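Local coordinates for protein afamin (PDB 6FAK) that carries hydrophobic molecules in body fluids, binds vitamin E and keeps lipidated Wnt proteins soluble and active, at residues N107-D111 against V112-P116; P150-F153 against A154-L158; Q35-F39 against E40-K44; P419-T423 against E424-S428; P501-S504 against Q505-T509. One frame throughout, in Å; residues are numbered along the deposited sequence.

Five short contacts mark turns and helix starts in afamin. Interactions 1, 2 and 3 touch one another within the first albumin repeat. Lys109 NZ of interaction 1 makes a salt bridge to Glu36 OE2 of interaction 3 at 2.6 Å. Lys108 NZ of interaction 1 probably hydrogen-bonds Pro150 O of interaction 2 at 2.8 Å. Interactions 4 and 5 lie in the third repeat, their centres about 16 Å apart. Interactions 2, 3 and 4 all begin helices. Interaction 1 holds a sodium ion. Interaction 2 meets Phe195 and Gln199 of the region 194-298, the binding pocket for hydrophobic ligands. Interactions 1 and 4 come within about 6 Å, nearest atoms, without touching.

Interaction 1. Residues N107-D111 against V112-P116; sequences NKKSD and VGFLP. With NA (sodium ion), chain F.
Two torsions set up this contact between Asp111, Gly113 and Phe114. Asp111 holds CG anti to its own nitrogen (chi1 164°), which carries OD1 forward along the chain. Phe114 places CG between its nitrogen and its carbonyl carbon (chi1 65°), which folds the ring back toward Asp111 and Lys109. Asp111 OD1 accepts a hydrogen bond from Gly113 N at 3.0 Å. The N-H arrives from above the carboxylate plane, 39° out of it. This closure, from a side-chain oxygen to the amide two residues on, is an Asx turn. It runs directly into a type I beta turn from Val112 to Leu115. Leu115 N closes that turn on Val112 O at 3.1 Å. The two turns lie at the surface, in the loop between helices 97-106 and 123-132. They bring two carbonyls round to one sodium ion. Gly113 O binds the metal at 2.5 Å, and Leu115 O and a water also coordinate it. The Phe114 ring turns its edge to the preceding backbone, with CE2 3.3 Å from Asp111 O. The Lys109 and Phe114 side chains cross at about a right angle, with Lys109 CB 4.0 Å from Phe114 CE2; the ammonium end of Lys109 goes to Glu36. Val112 rests CG1 against Lys109 O at 3.5 Å. Beyond the loop, Gln35 touches both Val112 and Phe114.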
# COMPACT_ATOMS: atom_id res chain seq x y z
N ASN A 107 2.57 -18.24 0.92
CA ASN A 107 4.02 -18.32 0.95
C ASN A 107 4.73 -16.97 0.83
O ASN A 107 5.90 -16.85 1.18
CB ASN A 107 4.50 -19.25 -0.18
CG ASN A 107 5.95 -19.73 0.02
OD1 ASN A 107 6.24 -20.29 1.03
ND2 ASN A 107 6.83 -19.53 -0.98
N LYS A 108 4.04 -15.93 0.30
CA LYS A 108 4.67 -14.61 0.16
C LYS A 108 4.96 -14.04 1.53
O LYS A 108 4.14 -14.18 2.44
CB LYS A 108 3.77 -13.65 -0.64
CG LYS A 108 3.65 -14.12 -2.07
CD LYS A 108 2.86 -13.16 -2.93
CE LYS A 108 2.87 -13.55 -4.40
NZ LYS A 108 2.40 -12.38 -5.17
N LYS A 109 6.12 -13.40 1.67
CA LYS A 109 6.50 -12.71 2.92
C LYS A 109 6.54 -11.21 2.72
O LYS A 109 7.32 -10.71 1.87
CB LYS A 109 7.90 -13.17 3.36
CG LYS A 109 7.94 -14.65 3.77
CD LYS A 109 8.68 -15.44 2.70
CE LYS A 109 8.44 -16.94 2.81
NZ LYS A 109 8.87 -17.52 1.55
N SER A 110 5.73 -10.50 3.51
CA SER A 110 5.78 -9.03 3.58
C SER A 110 7.11 -8.52 4.11
O SER A 110 7.63 -7.54 3.60
CB SER A 110 4.65 -8.50 4.49
OG SER A 110 4.45 -9.41 5.56
N ASP A 111 7.69 -9.22 5.09
CA ASP A 111 8.93 -8.77 5.76
C ASP A 111 10.09 -9.29 4.90
O ASP A 111 10.39 -10.47 4.93
CB ASP A 111 9.00 -9.29 7.22
CG ASP A 111 10.42 -9.19 7.85
OD1 ASP A 111 11.29 -8.48 7.35
OD2 ASP A 111 10.65 -9.82 8.88
N VAL A 112 10.65 -8.43 4.07
CA VAL A 112 11.72 -8.85 3.15
C VAL A 112 13.12 -8.57 3.75
O VAL A 112 14.08 -8.51 3.03
CB VAL A 112 11.52 -8.29 1.73
CG1 VAL A 112 10.22 -8.85 1.17
CG2 VAL A 112 11.49 -6.75 1.66
N GLY A 113 13.22 -8.52 5.08
CA GLY A 113 14.48 -8.23 5.79
C GLY A 113 15.43 -9.40 5.73
O GLY A 113 16.62 -9.22 6.03
N PHE A 114 14.94 -10.59 5.38
CA PHE A 114 15.82 -11.73 5.06
C PHE A 114 16.68 -11.58 3.77
O PHE A 114 17.59 -12.41 3.54
CB PHE A 114 15.06 -13.07 5.02
CG PHE A 114 14.04 -13.17 3.92
CD1 PHE A 114 14.39 -13.67 2.66
CD2 PHE A 114 12.76 -12.71 4.11
CE1 PHE A 114 13.48 -13.74 1.62
CE2 PHE A 114 11.83 -12.78 3.06
CZ PHE A 114 12.19 -13.30 1.83
N LEU A 115 16.38 -10.58 2.94
CA LEU A 115 17.16 -10.29 1.74
C LEU A 115 18.29 -9.32 2.03
O LEU A 115 18.14 -8.46 2.90
CB LEU A 115 16.24 -9.71 0.65
CG LEU A 115 15.24 -10.78 0.11
CD1 LEU A 115 14.35 -10.20 -0.96
CD2 LEU A 115 15.89 -12.05 -0.40
N PRO A 116 19.41 -9.40 1.27
CA PRO A 116 20.47 -8.42 1.44
C PRO A 116 20.03 -7.01 1.06
O PRO A 116 18.97 -6.83 0.44
CB PRO A 116 21.55 -8.89 0.44
CG PRO A 116 20.81 -9.61 -0.59
CD PRO A 116 19.63 -10.26 0.09
NA NA F . 18.78 -8.09 5.32
O HOH W 1 18.48 -5.84 4.71

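Interaction 2. Residues P150-F153 against A154-L158; sequences PFVF and APTLL
Val152 meets Leu157 and Thr156 through apolar atoms at the start of helix 154-171. Val152 CG1 stands anti to the backbone nitrogen (chi1 -176°) and reaches the first helical turn. It lies 3.6 Å from Leu157 CD1. The same methyl meets Thr156 CG2 at 3.8 Å, and those two side chains cross at about a right angle. Phe153 is the N-cap residue, so Val152 just before it and Leu157 in the helix form the i, i+5 pair of a hydrophobic staple. A smaller apolar touch joins Phe153 CB to Pro155 CD at 4.0 Å.

The backbone supplies the hydrogen bond across the contact. Leu157 N donates to Phe153 O at 3.1 Å. Phe153 has no polar side-chain atom with which to cap the helix, and its ring packs against that of Tyr245. Proline at 155 suits the first turn, where its missing N-H costs no helical bond.

The polar side-chain contacts lead outside: Thr156 OG1 hydrogen-bonds Gln291, Gln199 and a tetraethylene glycol that probably came from the crystallisation liquor, while Gln199 OE1 also accepts from Phe153 N.

The contact is buried among three helices: 177-209 covers Val152, Phe153 and Thr156, 22-33 packs on Leu157 and Leu158, and 253-268 touches Phe153, Ala154 and Pro155.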
# COMPACT_ATOMS: atom_id res chain seq x y z
N PRO A 150 6.54 -8.20 -3.03
CA PRO A 150 5.87 -9.40 -3.51
C PRO A 150 4.39 -9.23 -3.83
O PRO A 150 3.85 -10.13 -4.46
CB PRO A 150 5.95 -10.36 -2.30
CG PRO A 150 6.19 -9.49 -1.12
CD PRO A 150 6.98 -8.34 -1.64
N PHE A 151 3.77 -8.13 -3.37
CA PHE A 151 2.34 -7.92 -3.59
C PHE A 151 2.05 -6.90 -4.66
O PHE A 151 0.89 -6.74 -5.00
CB PHE A 151 1.66 -7.53 -2.30
CG PHE A 151 1.76 -8.58 -1.25
CD1 PHE A 151 1.06 -9.75 -1.38
CD2 PHE A 151 2.58 -8.39 -0.13
CE1 PHE A 151 1.18 -10.75 -0.47
CE2 PHE A 151 2.69 -9.39 0.80
CZ PHE A 151 1.98 -10.56 0.63
N VAL A 152 3.06 -6.19 -5.17
CA VAL A 152 2.82 -5.14 -6.17
C VAL A 152 2.36 -5.78 -7.47
O VAL A 152 2.90 -6.79 -7.91
CB VAL A 152 4.05 -4.26 -6.41
CG1 VAL A 152 3.78 -3.11 -7.39
CG2 VAL A 152 4.40 -3.61 -5.08
N PHE A 153 1.37 -5.16 -8.08
CA PHE A 153 0.72 -5.78 -9.26
C PHE A 153 1.64 -5.63 -10.49
O PHE A 153 2.36 -4.62 -10.60
CB PHE A 153 -0.60 -5.11 -9.60
CG PHE A 153 -1.69 -5.21 -8.54
CD1 PHE A 153 -1.57 -6.03 -7.39
CD2 PHE A 153 -2.86 -4.53 -8.76
CE1 PHE A 153 -2.62 -6.11 -6.46
CE2 PHE A 153 -3.92 -4.60 -7.83
CZ PHE A 153 -3.79 -5.36 -6.68
N ALA A 154 1.60 -6.63 -11.38
CA ALA A 154 2.50 -6.67 -12.56
C ALA A 154 2.49 -5.44 -13.45
O ALA A 154 3.58 -4.99 -13.84
CB ALA A 154 2.33 -7.94 -13.36
N PRO A 155 1.31 -4.90 -13.79
CA PRO A 155 1.30 -3.70 -14.62
C PRO A 155 2.06 -2.54 -13.97
O PRO A 155 2.76 -1.78 -14.64
CB PRO A 155 -0.20 -3.39 -14.76
CG PRO A 155 -0.88 -4.70 -14.59
CD PRO A 155 -0.05 -5.44 -13.59
N THR A 156 1.98 -2.44 -12.64
CA THR A 156 2.72 -1.43 -11.89
C THR A 156 4.26 -1.63 -11.98
O THR A 156 5.01 -0.68 -12.29
CB THR A 156 2.24 -1.37 -10.43
OG1 THR A 156 0.82 -1.14 -10.44
CG2 THR A 156 2.96 -0.27 -9.70
N LEU A 157 4.69 -2.86 -11.73
CA LEU A 157 6.09 -3.22 -11.75
C LEU A 157 6.71 -3.03 -13.13
O LEU A 157 7.87 -2.54 -13.25
CB LEU A 157 6.30 -4.67 -11.29
CG LEU A 157 6.97 -5.02 -9.98
CD1 LEU A 157 6.95 -3.92 -8.91
CD2 LEU A 157 6.47 -6.35 -9.44
N LEU A 158 5.98 -3.44 -14.15
CA LEU A 158 6.43 -3.22 -15.56
C LEU A 158 6.54 -1.71 -15.92
O LEU A 158 7.47 -1.29 -16.60
CB LEU A 158 5.51 -3.91 -16.54
CG LEU A 158 5.49 -5.43 -16.52
CD1 LEU A 158 4.29 -5.93 -17.32
CD2 LEU A 158 6.76 -6.03 -17.07

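Interaction 3. Residues Q35-F39 against E40-K44; sequences QEATF and EEMEK
Met42 overlaps Ala37, with its methyl CE 3.6 Å from Ala37 CB. The chain bends at both chi2 (-73°) and chi3 (127°), which brings CE back to Ala37, the residue before the N-cap. This pair is a hydrophobic staple, and it accompanies a capping box at the start of helix 39-58. Thr38 is the N-cap. Its amide donates to Glu41 OE1 at 3.0 Å, meeting that oxygen from above the carboxylate plane. In return Thr38 OG1 accepts a weak bond from Glu41 N at 3.4 Å. Glu41 CG also presses on Thr38 OG1 at 3.2 Å. The Glu41 carboxylate is buried, but Lys86 forms a salt bridge with OE2 and His87 bonds OE1, and these neighbours would tend to keep it charged. Met42 N then donates to Thr38 O, the first regular turn of the helix. Phe30 of helix 22-33 lies against both Ala37 and Met42, and Tyr143 of helix 134-148 meets the Phe39 ring edge-to-face. Glu43 crosses Phe39 at about a right angle, its carboxylate tilted 52° to the ring plane and OE2 3.6 Å from Phe39 CE2.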
# COMPACT_ATOMS: atom_id res chain seq x y z
N GLN A 35 10.59 -15.84 -3.00
CA GLN A 35 11.43 -14.67 -2.85
C GLN A 35 12.89 -15.02 -2.52
O GLN A 35 13.75 -14.16 -2.62
CB GLN A 35 10.85 -13.76 -1.75
CG GLN A 35 9.53 -13.11 -2.14
CD GLN A 35 8.78 -12.68 -0.95
OE1 GLN A 35 8.06 -13.48 -0.39
NE2 GLN A 35 9.00 -11.43 -0.49
N GLU A 36 13.12 -16.26 -2.09
CA GLU A 36 14.48 -16.80 -1.84
C GLU A 36 15.15 -17.34 -3.10
O GLU A 36 16.37 -17.58 -3.08
CB GLU A 36 14.46 -17.96 -0.80
CG GLU A 36 13.72 -17.63 0.49
CD GLU A 36 12.15 -17.79 0.40
OE1 GLU A 36 11.59 -18.05 -0.71
OE2 GLU A 36 11.48 -17.63 1.48
N ALA A 37 14.40 -17.55 -4.18
CA ALA A 37 14.99 -18.07 -5.42
C ALA A 37 16.06 -17.15 -6.00
O ALA A 37 15.95 -15.90 -5.94
CB ALA A 37 13.93 -18.39 -6.45
N THR A 38 17.12 -17.78 -6.54
CA THR A 38 18.27 -17.10 -7.08
C THR A 38 17.96 -16.71 -8.52
O THR A 38 17.02 -17.20 -9.13
CB THR A 38 19.54 -18.03 -7.09
OG1 THR A 38 19.27 -19.20 -7.88
CG2 THR A 38 19.90 -18.50 -5.67
N PHE A 39 18.77 -15.82 -9.06
CA PHE A 39 18.63 -15.40 -10.47
C PHE A 39 18.86 -16.51 -11.49
O PHE A 39 18.19 -16.55 -12.52
CB PHE A 39 19.50 -14.17 -10.80
CG PHE A 39 19.17 -13.56 -12.14
CD1 PHE A 39 18.06 -12.75 -12.29
CD2 PHE A 39 19.91 -13.90 -13.27
CE1 PHE A 39 17.73 -12.21 -13.53
CE2 PHE A 39 19.60 -13.37 -14.52
CZ PHE A 39 18.50 -12.52 -14.64
N GLU A 40 19.78 -17.41 -11.20
CA GLU A 40 19.98 -18.59 -12.04
C GLU A 40 18.73 -19.44 -12.13
O GLU A 40 18.38 -19.96 -13.20
CB GLU A 40 21.14 -19.45 -11.52
CG GLU A 40 22.51 -18.81 -11.73
CD GLU A 40 23.68 -19.71 -11.34
OE1 GLU A 40 24.83 -19.34 -11.69
OE2 GLU A 40 23.47 -20.76 -10.70
N GLU A 41 18.05 -19.59 -10.99
CA GLU A 41 16.79 -20.33 -10.95
C GLU A 41 15.72 -19.65 -11.83
O GLU A 41 14.99 -20.33 -12.54
CB GLU A 41 16.35 -20.59 -9.49
CG GLU A 41 17.31 -21.54 -8.74
CD GLU A 41 17.16 -21.58 -7.21
OE1 GLU A 41 16.57 -20.68 -6.57
OE2 GLU A 41 17.65 -22.56 -6.60
N MET A 42 15.67 -18.32 -11.83
CA MET A 42 14.72 -17.57 -12.67
C MET A 42 14.84 -17.96 -14.15
O MET A 42 13.84 -18.23 -14.81
CB MET A 42 14.92 -16.05 -12.53
CG MET A 42 14.73 -15.41 -11.17
SD MET A 42 12.99 -15.34 -10.74
CE MET A 42 13.01 -16.14 -9.15
N GLU A 43 16.08 -17.99 -14.65
CA GLU A 43 16.42 -18.30 -16.04
C GLU A 43 15.87 -19.66 -16.49
O GLU A 43 15.33 -19.78 -17.60
CB GLU A 43 17.95 -18.25 -16.23
CG GLU A 43 18.59 -16.85 -16.08
CD GLU A 43 20.13 -16.88 -16.11
OE1 GLU A 43 20.76 -17.77 -15.48
OE2 GLU A 43 20.72 -15.98 -16.76
N LYS A 44 15.95 -20.66 -15.62
CA LYS A 44 15.41 -21.97 -15.93
C LYS A 44 13.89 -21.96 -16.08
O LYS A 44 13.37 -22.61 -16.99
CB LYS A 44 15.82 -22.97 -14.86
CG LYS A 44 17.33 -23.19 -14.78
CD LYS A 44 17.69 -24.48 -14.03
CE LYS A 44 17.56 -24.33 -12.53
NZ LYS A 44 18.73 -23.62 -11.93

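Interaction 4. Residues P419-T423 against E424-S428; sequences PQLST and EELVS
The flat carboxylate of Glu425 meets Leu421 through one oxygen, with OE1 3.5 Å from Leu421 CD2. Glu425 OE1 also accepts a short hydrogen bond from a water at 2.6 Å. That water in turn accepts from Ser422 N at 2.9 Å. Glu425 carries CG anti to its nitrogen (chi1 178°) and then runs on extended; this sets the carboxylate beside Leu421, with the water between it and the Ser422 amide. The remaining carboxylate oxygens pair with arginines: Glu425 OE2 with Arg468, Glu424 OE1 with Arg528 and Glu424 OE2 with Arg524, all as salt bridges.

Ser422 is the N-cap of helix 423-440. Its OG sits between its nitrogen and carbonyl carbon (chi1 69°) and accepts from Glu425 N at 3.2 Å. The sequence Ser-Thr-Glu-Glu is that of a capping box, but here the return bond from the N-cap amide to the glutamate passes through the water. Leu421 and Leu426 make the hydrophobic staple across the N-cap. They cross at about a right angle, with Leu421 CB 3.8 Å from Leu426 CG.

The main chain opens the helix regularly. Leu426 N donates to Ser422 O at 3.0 Å. Val427 N donates to Thr423 O at 3.0 Å. Two helices lie against this start: from 521-536, Val531 touches Thr423 and Leu426 while Asn532 and Lys535 bond Thr423 OG1, and from 376-417, Leu414 and Thr415 pack on Leu426.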
# COMPACT_ATOMS: atom_id res chain seq x y z
N PRO A 419 4.09 -2.30 20.66
CA PRO A 419 5.52 -2.46 20.95
C PRO A 419 6.07 -3.82 20.50
O PRO A 419 7.29 -3.93 20.40
CB PRO A 419 5.60 -2.31 22.47
CG PRO A 419 4.26 -2.77 22.95
CD PRO A 419 3.31 -2.26 21.91
N GLN A 420 5.19 -4.79 20.17
CA GLN A 420 5.60 -6.09 19.73
C GLN A 420 6.13 -6.08 18.29
O GLN A 420 6.83 -7.02 17.88
CB GLN A 420 4.44 -7.10 19.84
CG GLN A 420 3.92 -7.36 21.27
CD GLN A 420 2.95 -6.31 21.77
OE1 GLN A 420 2.45 -5.44 21.01
NE2 GLN A 420 2.56 -6.44 23.02
N LEU A 421 5.83 -5.04 17.52
CA LEU A 421 6.41 -4.90 16.16
C LEU A 421 7.91 -4.64 16.20
O LEU A 421 8.43 -4.10 17.14
CB LEU A 421 5.74 -3.77 15.39
CG LEU A 421 4.25 -4.00 15.17
CD1 LEU A 421 3.61 -2.81 14.53
CD2 LEU A 421 3.96 -5.27 14.37
N SER A 422 8.62 -5.12 15.19
CA SER A 422 10.03 -4.79 15.05
C SER A 422 10.20 -3.25 14.92
O SER A 422 9.35 -2.50 14.40
CB SER A 422 10.65 -5.46 13.83
OG SER A 422 10.13 -4.91 12.64
N THR A 423 11.34 -2.80 15.44
CA THR A 423 11.73 -1.45 15.27
C THR A 423 11.73 -0.99 13.82
O THR A 423 11.27 0.13 13.54
CB THR A 423 13.10 -1.20 15.96
OG1 THR A 423 12.88 -1.36 17.36
CG2 THR A 423 13.61 0.17 15.67
N GLU A 424 12.21 -1.84 12.91
CA GLU A 424 12.23 -1.45 11.48
C GLU A 424 10.83 -1.19 10.97
O GLU A 424 10.59 -0.22 10.24
CB GLU A 424 12.89 -2.51 10.57
CG GLU A 424 14.41 -2.56 10.62
CD GLU A 424 15.03 -1.19 10.41
OE1 GLU A 424 15.57 -0.64 11.39
OE2 GLU A 424 14.89 -0.63 9.31
N GLU A 425 9.88 -2.02 11.39
CA GLU A 425 8.49 -1.84 10.97
C GLU A 425 7.88 -0.55 11.54
O GLU A 425 7.18 0.16 10.82
CB GLU A 425 7.61 -3.07 11.35
CG GLU A 425 6.16 -2.85 10.96
CD GLU A 425 5.33 -4.11 10.83
OE1 GLU A 425 5.72 -5.21 11.31
OE2 GLU A 425 4.24 -3.96 10.22
N LEU A 426 8.12 -0.28 12.82
CA LEU A 426 7.55 0.86 13.49
C LEU A 426 8.08 2.14 12.84
O LEU A 426 7.34 3.06 12.66
CB LEU A 426 7.84 0.84 15.03
CG LEU A 426 6.99 -0.18 15.79
CD1 LEU A 426 7.59 -0.64 17.13
CD2 LEU A 426 5.56 0.35 15.97
N VAL A 427 9.36 2.14 12.53
CA VAL A 427 9.99 3.23 11.82
C VAL A 427 9.34 3.46 10.45
O VAL A 427 8.98 4.59 10.15
CB VAL A 427 11.52 3.02 11.71
CG1 VAL A 427 12.14 4.01 10.70
CG2 VAL A 427 12.16 3.25 13.07
N SER A 428 9.16 2.42 9.65
CA SER A 428 8.42 2.49 8.37
C SER A 428 7.02 3.06 8.51
O SER A 428 6.62 3.90 7.74
CB SER A 428 8.36 1.15 7.65
OG SER A 428 9.68 0.94 7.27
O HOH W 2 7.56 -6.28 12.73

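Interaction 5. Residues P501-S504 against Q505-T509; sequences PPFS and QDLFT
Phe503 meets both Leu507 and Phe508. It has CG anti to its carbonyl carbon (chi1 -67°), which sets CD1 against Leu507 CD2 at 3.7 Å, and the two side chains approach at a slant. Phe503 CB faces the edge of the Phe508 ring, 3.7 Å from Phe508 CE2 and near the ring plane. The carbonyl oxygen of Pro501 lies over one face of the Phe503 ring, 3.6 Å above its plane and offset toward the rim.

Residues 503-504 are a very short strand, paired antiparallel with 584-585. Phe503 shares backbone hydrogen bonds with Phe585, and the Phe585 ring also meets that of Phe508. The partner strand lies in the C-terminal sequence ENLYFQ, the recognition sequence of TEV protease, so it is probably the remnant of a tag and not native afamin.

Ser504 ends the strand, and the chain turns into a 3-10 segment, 505-507. Leu507 N donates to Ser504 O at 3.1 Å, three residues back as in 3-10 geometry. The donor stands above the carbonyl plane, 52° out of it. Ser504 O also faces Phe508 CD2 at 3.5 Å. The next carbonyl, Gln505 O, is gripped twice. Phe508 N reaches it at 3.0 Å and Thr509 OG1 donates to it as well, from the opposite face of the carbonyl plane. Leu507 CB covers part of one face of the Phe508 ring. From helix 521-536, Lys535 and Leu536 touch Phe503, and Asn532 touches Leu507 and Phe508.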
# COMPACT_ATOMS: atom_id res chain seq x y z
N PRO A 501 12.68 -7.20 25.46
CA PRO A 501 13.91 -7.94 25.67
C PRO A 501 15.02 -7.00 26.18
O PRO A 501 14.81 -5.81 26.26
CB PRO A 501 14.24 -8.41 24.27
CG PRO A 501 13.86 -7.20 23.44
CD PRO A 501 12.59 -6.70 24.05
N PRO A 502 16.19 -7.55 26.56
CA PRO A 502 17.30 -6.64 26.83
C PRO A 502 17.68 -5.94 25.55
O PRO A 502 17.42 -6.49 24.45
CB PRO A 502 18.46 -7.59 27.25
CG PRO A 502 17.84 -8.94 27.42
CD PRO A 502 16.56 -8.96 26.64
N PHE A 503 18.23 -4.75 25.66
CA PHE A 503 18.78 -4.02 24.56
C PHE A 503 20.25 -3.73 24.85
O PHE A 503 20.59 -3.32 25.95
CB PHE A 503 18.08 -2.68 24.37
CG PHE A 503 16.66 -2.80 23.93
CD1 PHE A 503 16.33 -3.23 22.63
CD2 PHE A 503 15.64 -2.52 24.80
CE1 PHE A 503 14.97 -3.36 22.22
CE2 PHE A 503 14.30 -2.66 24.41
CZ PHE A 503 13.99 -3.04 23.11
N SER A 504 21.13 -3.90 23.89
CA SER A 504 22.50 -3.47 24.19
C SER A 504 22.68 -1.94 24.24
O SER A 504 22.01 -1.17 23.58
CB SER A 504 23.54 -4.06 23.25
OG SER A 504 23.28 -3.66 21.95
N GLN A 505 23.71 -1.54 25.00
CA GLN A 505 24.04 -0.14 25.14
C GLN A 505 24.43 0.48 23.81
O GLN A 505 24.17 1.63 23.59
CB GLN A 505 25.11 0.04 26.23
CG GLN A 505 25.23 1.44 26.79
CD GLN A 505 25.67 1.47 28.27
OE1 GLN A 505 24.99 0.92 29.15
NE2 GLN A 505 26.79 2.13 28.53
N ASP A 506 24.95 -0.30 22.89
CA ASP A 506 25.28 0.21 21.56
C ASP A 506 24.12 0.71 20.73
O ASP A 506 24.34 1.51 19.82
CB ASP A 506 26.05 -0.82 20.72
CG ASP A 506 26.81 -0.14 19.54
OD1 ASP A 506 27.75 0.65 19.81
OD2 ASP A 506 26.44 -0.37 18.36
N LEU A 507 22.88 0.24 21.01
CA LEU A 507 21.69 0.77 20.30
C LEU A 507 21.46 2.23 20.65
O LEU A 507 20.74 2.96 19.94
CB LEU A 507 20.43 -0.03 20.69
CG LEU A 507 19.89 -1.06 19.66
CD1 LEU A 507 20.99 -1.87 19.02
CD2 LEU A 507 18.88 -1.96 20.32
N PHE A 508 22.01 2.66 21.79
CA PHE A 508 21.77 4.01 22.26
C PHE A 508 23.03 4.87 22.25
O PHE A 508 23.09 5.92 22.90
CB PHE A 508 21.17 3.94 23.63
CG PHE A 508 19.97 3.02 23.72
CD1 PHE A 508 18.72 3.47 23.37
CD2 PHE A 508 20.10 1.71 24.15
CE1 PHE A 508 17.62 2.64 23.46
CE2 PHE A 508 19.01 0.90 24.25
CZ PHE A 508 17.77 1.37 23.88
N THR A 509 24.03 4.41 21.50
CA THR A 509 25.32 5.09 21.43
C THR A 509 25.41 5.75 20.08
O THR A 509 25.18 5.14 19.06
CB THR A 509 26.47 4.09 21.57
OG1 THR A 509 26.37 3.46 22.85
CG2 THR A 509 27.80 4.79 21.46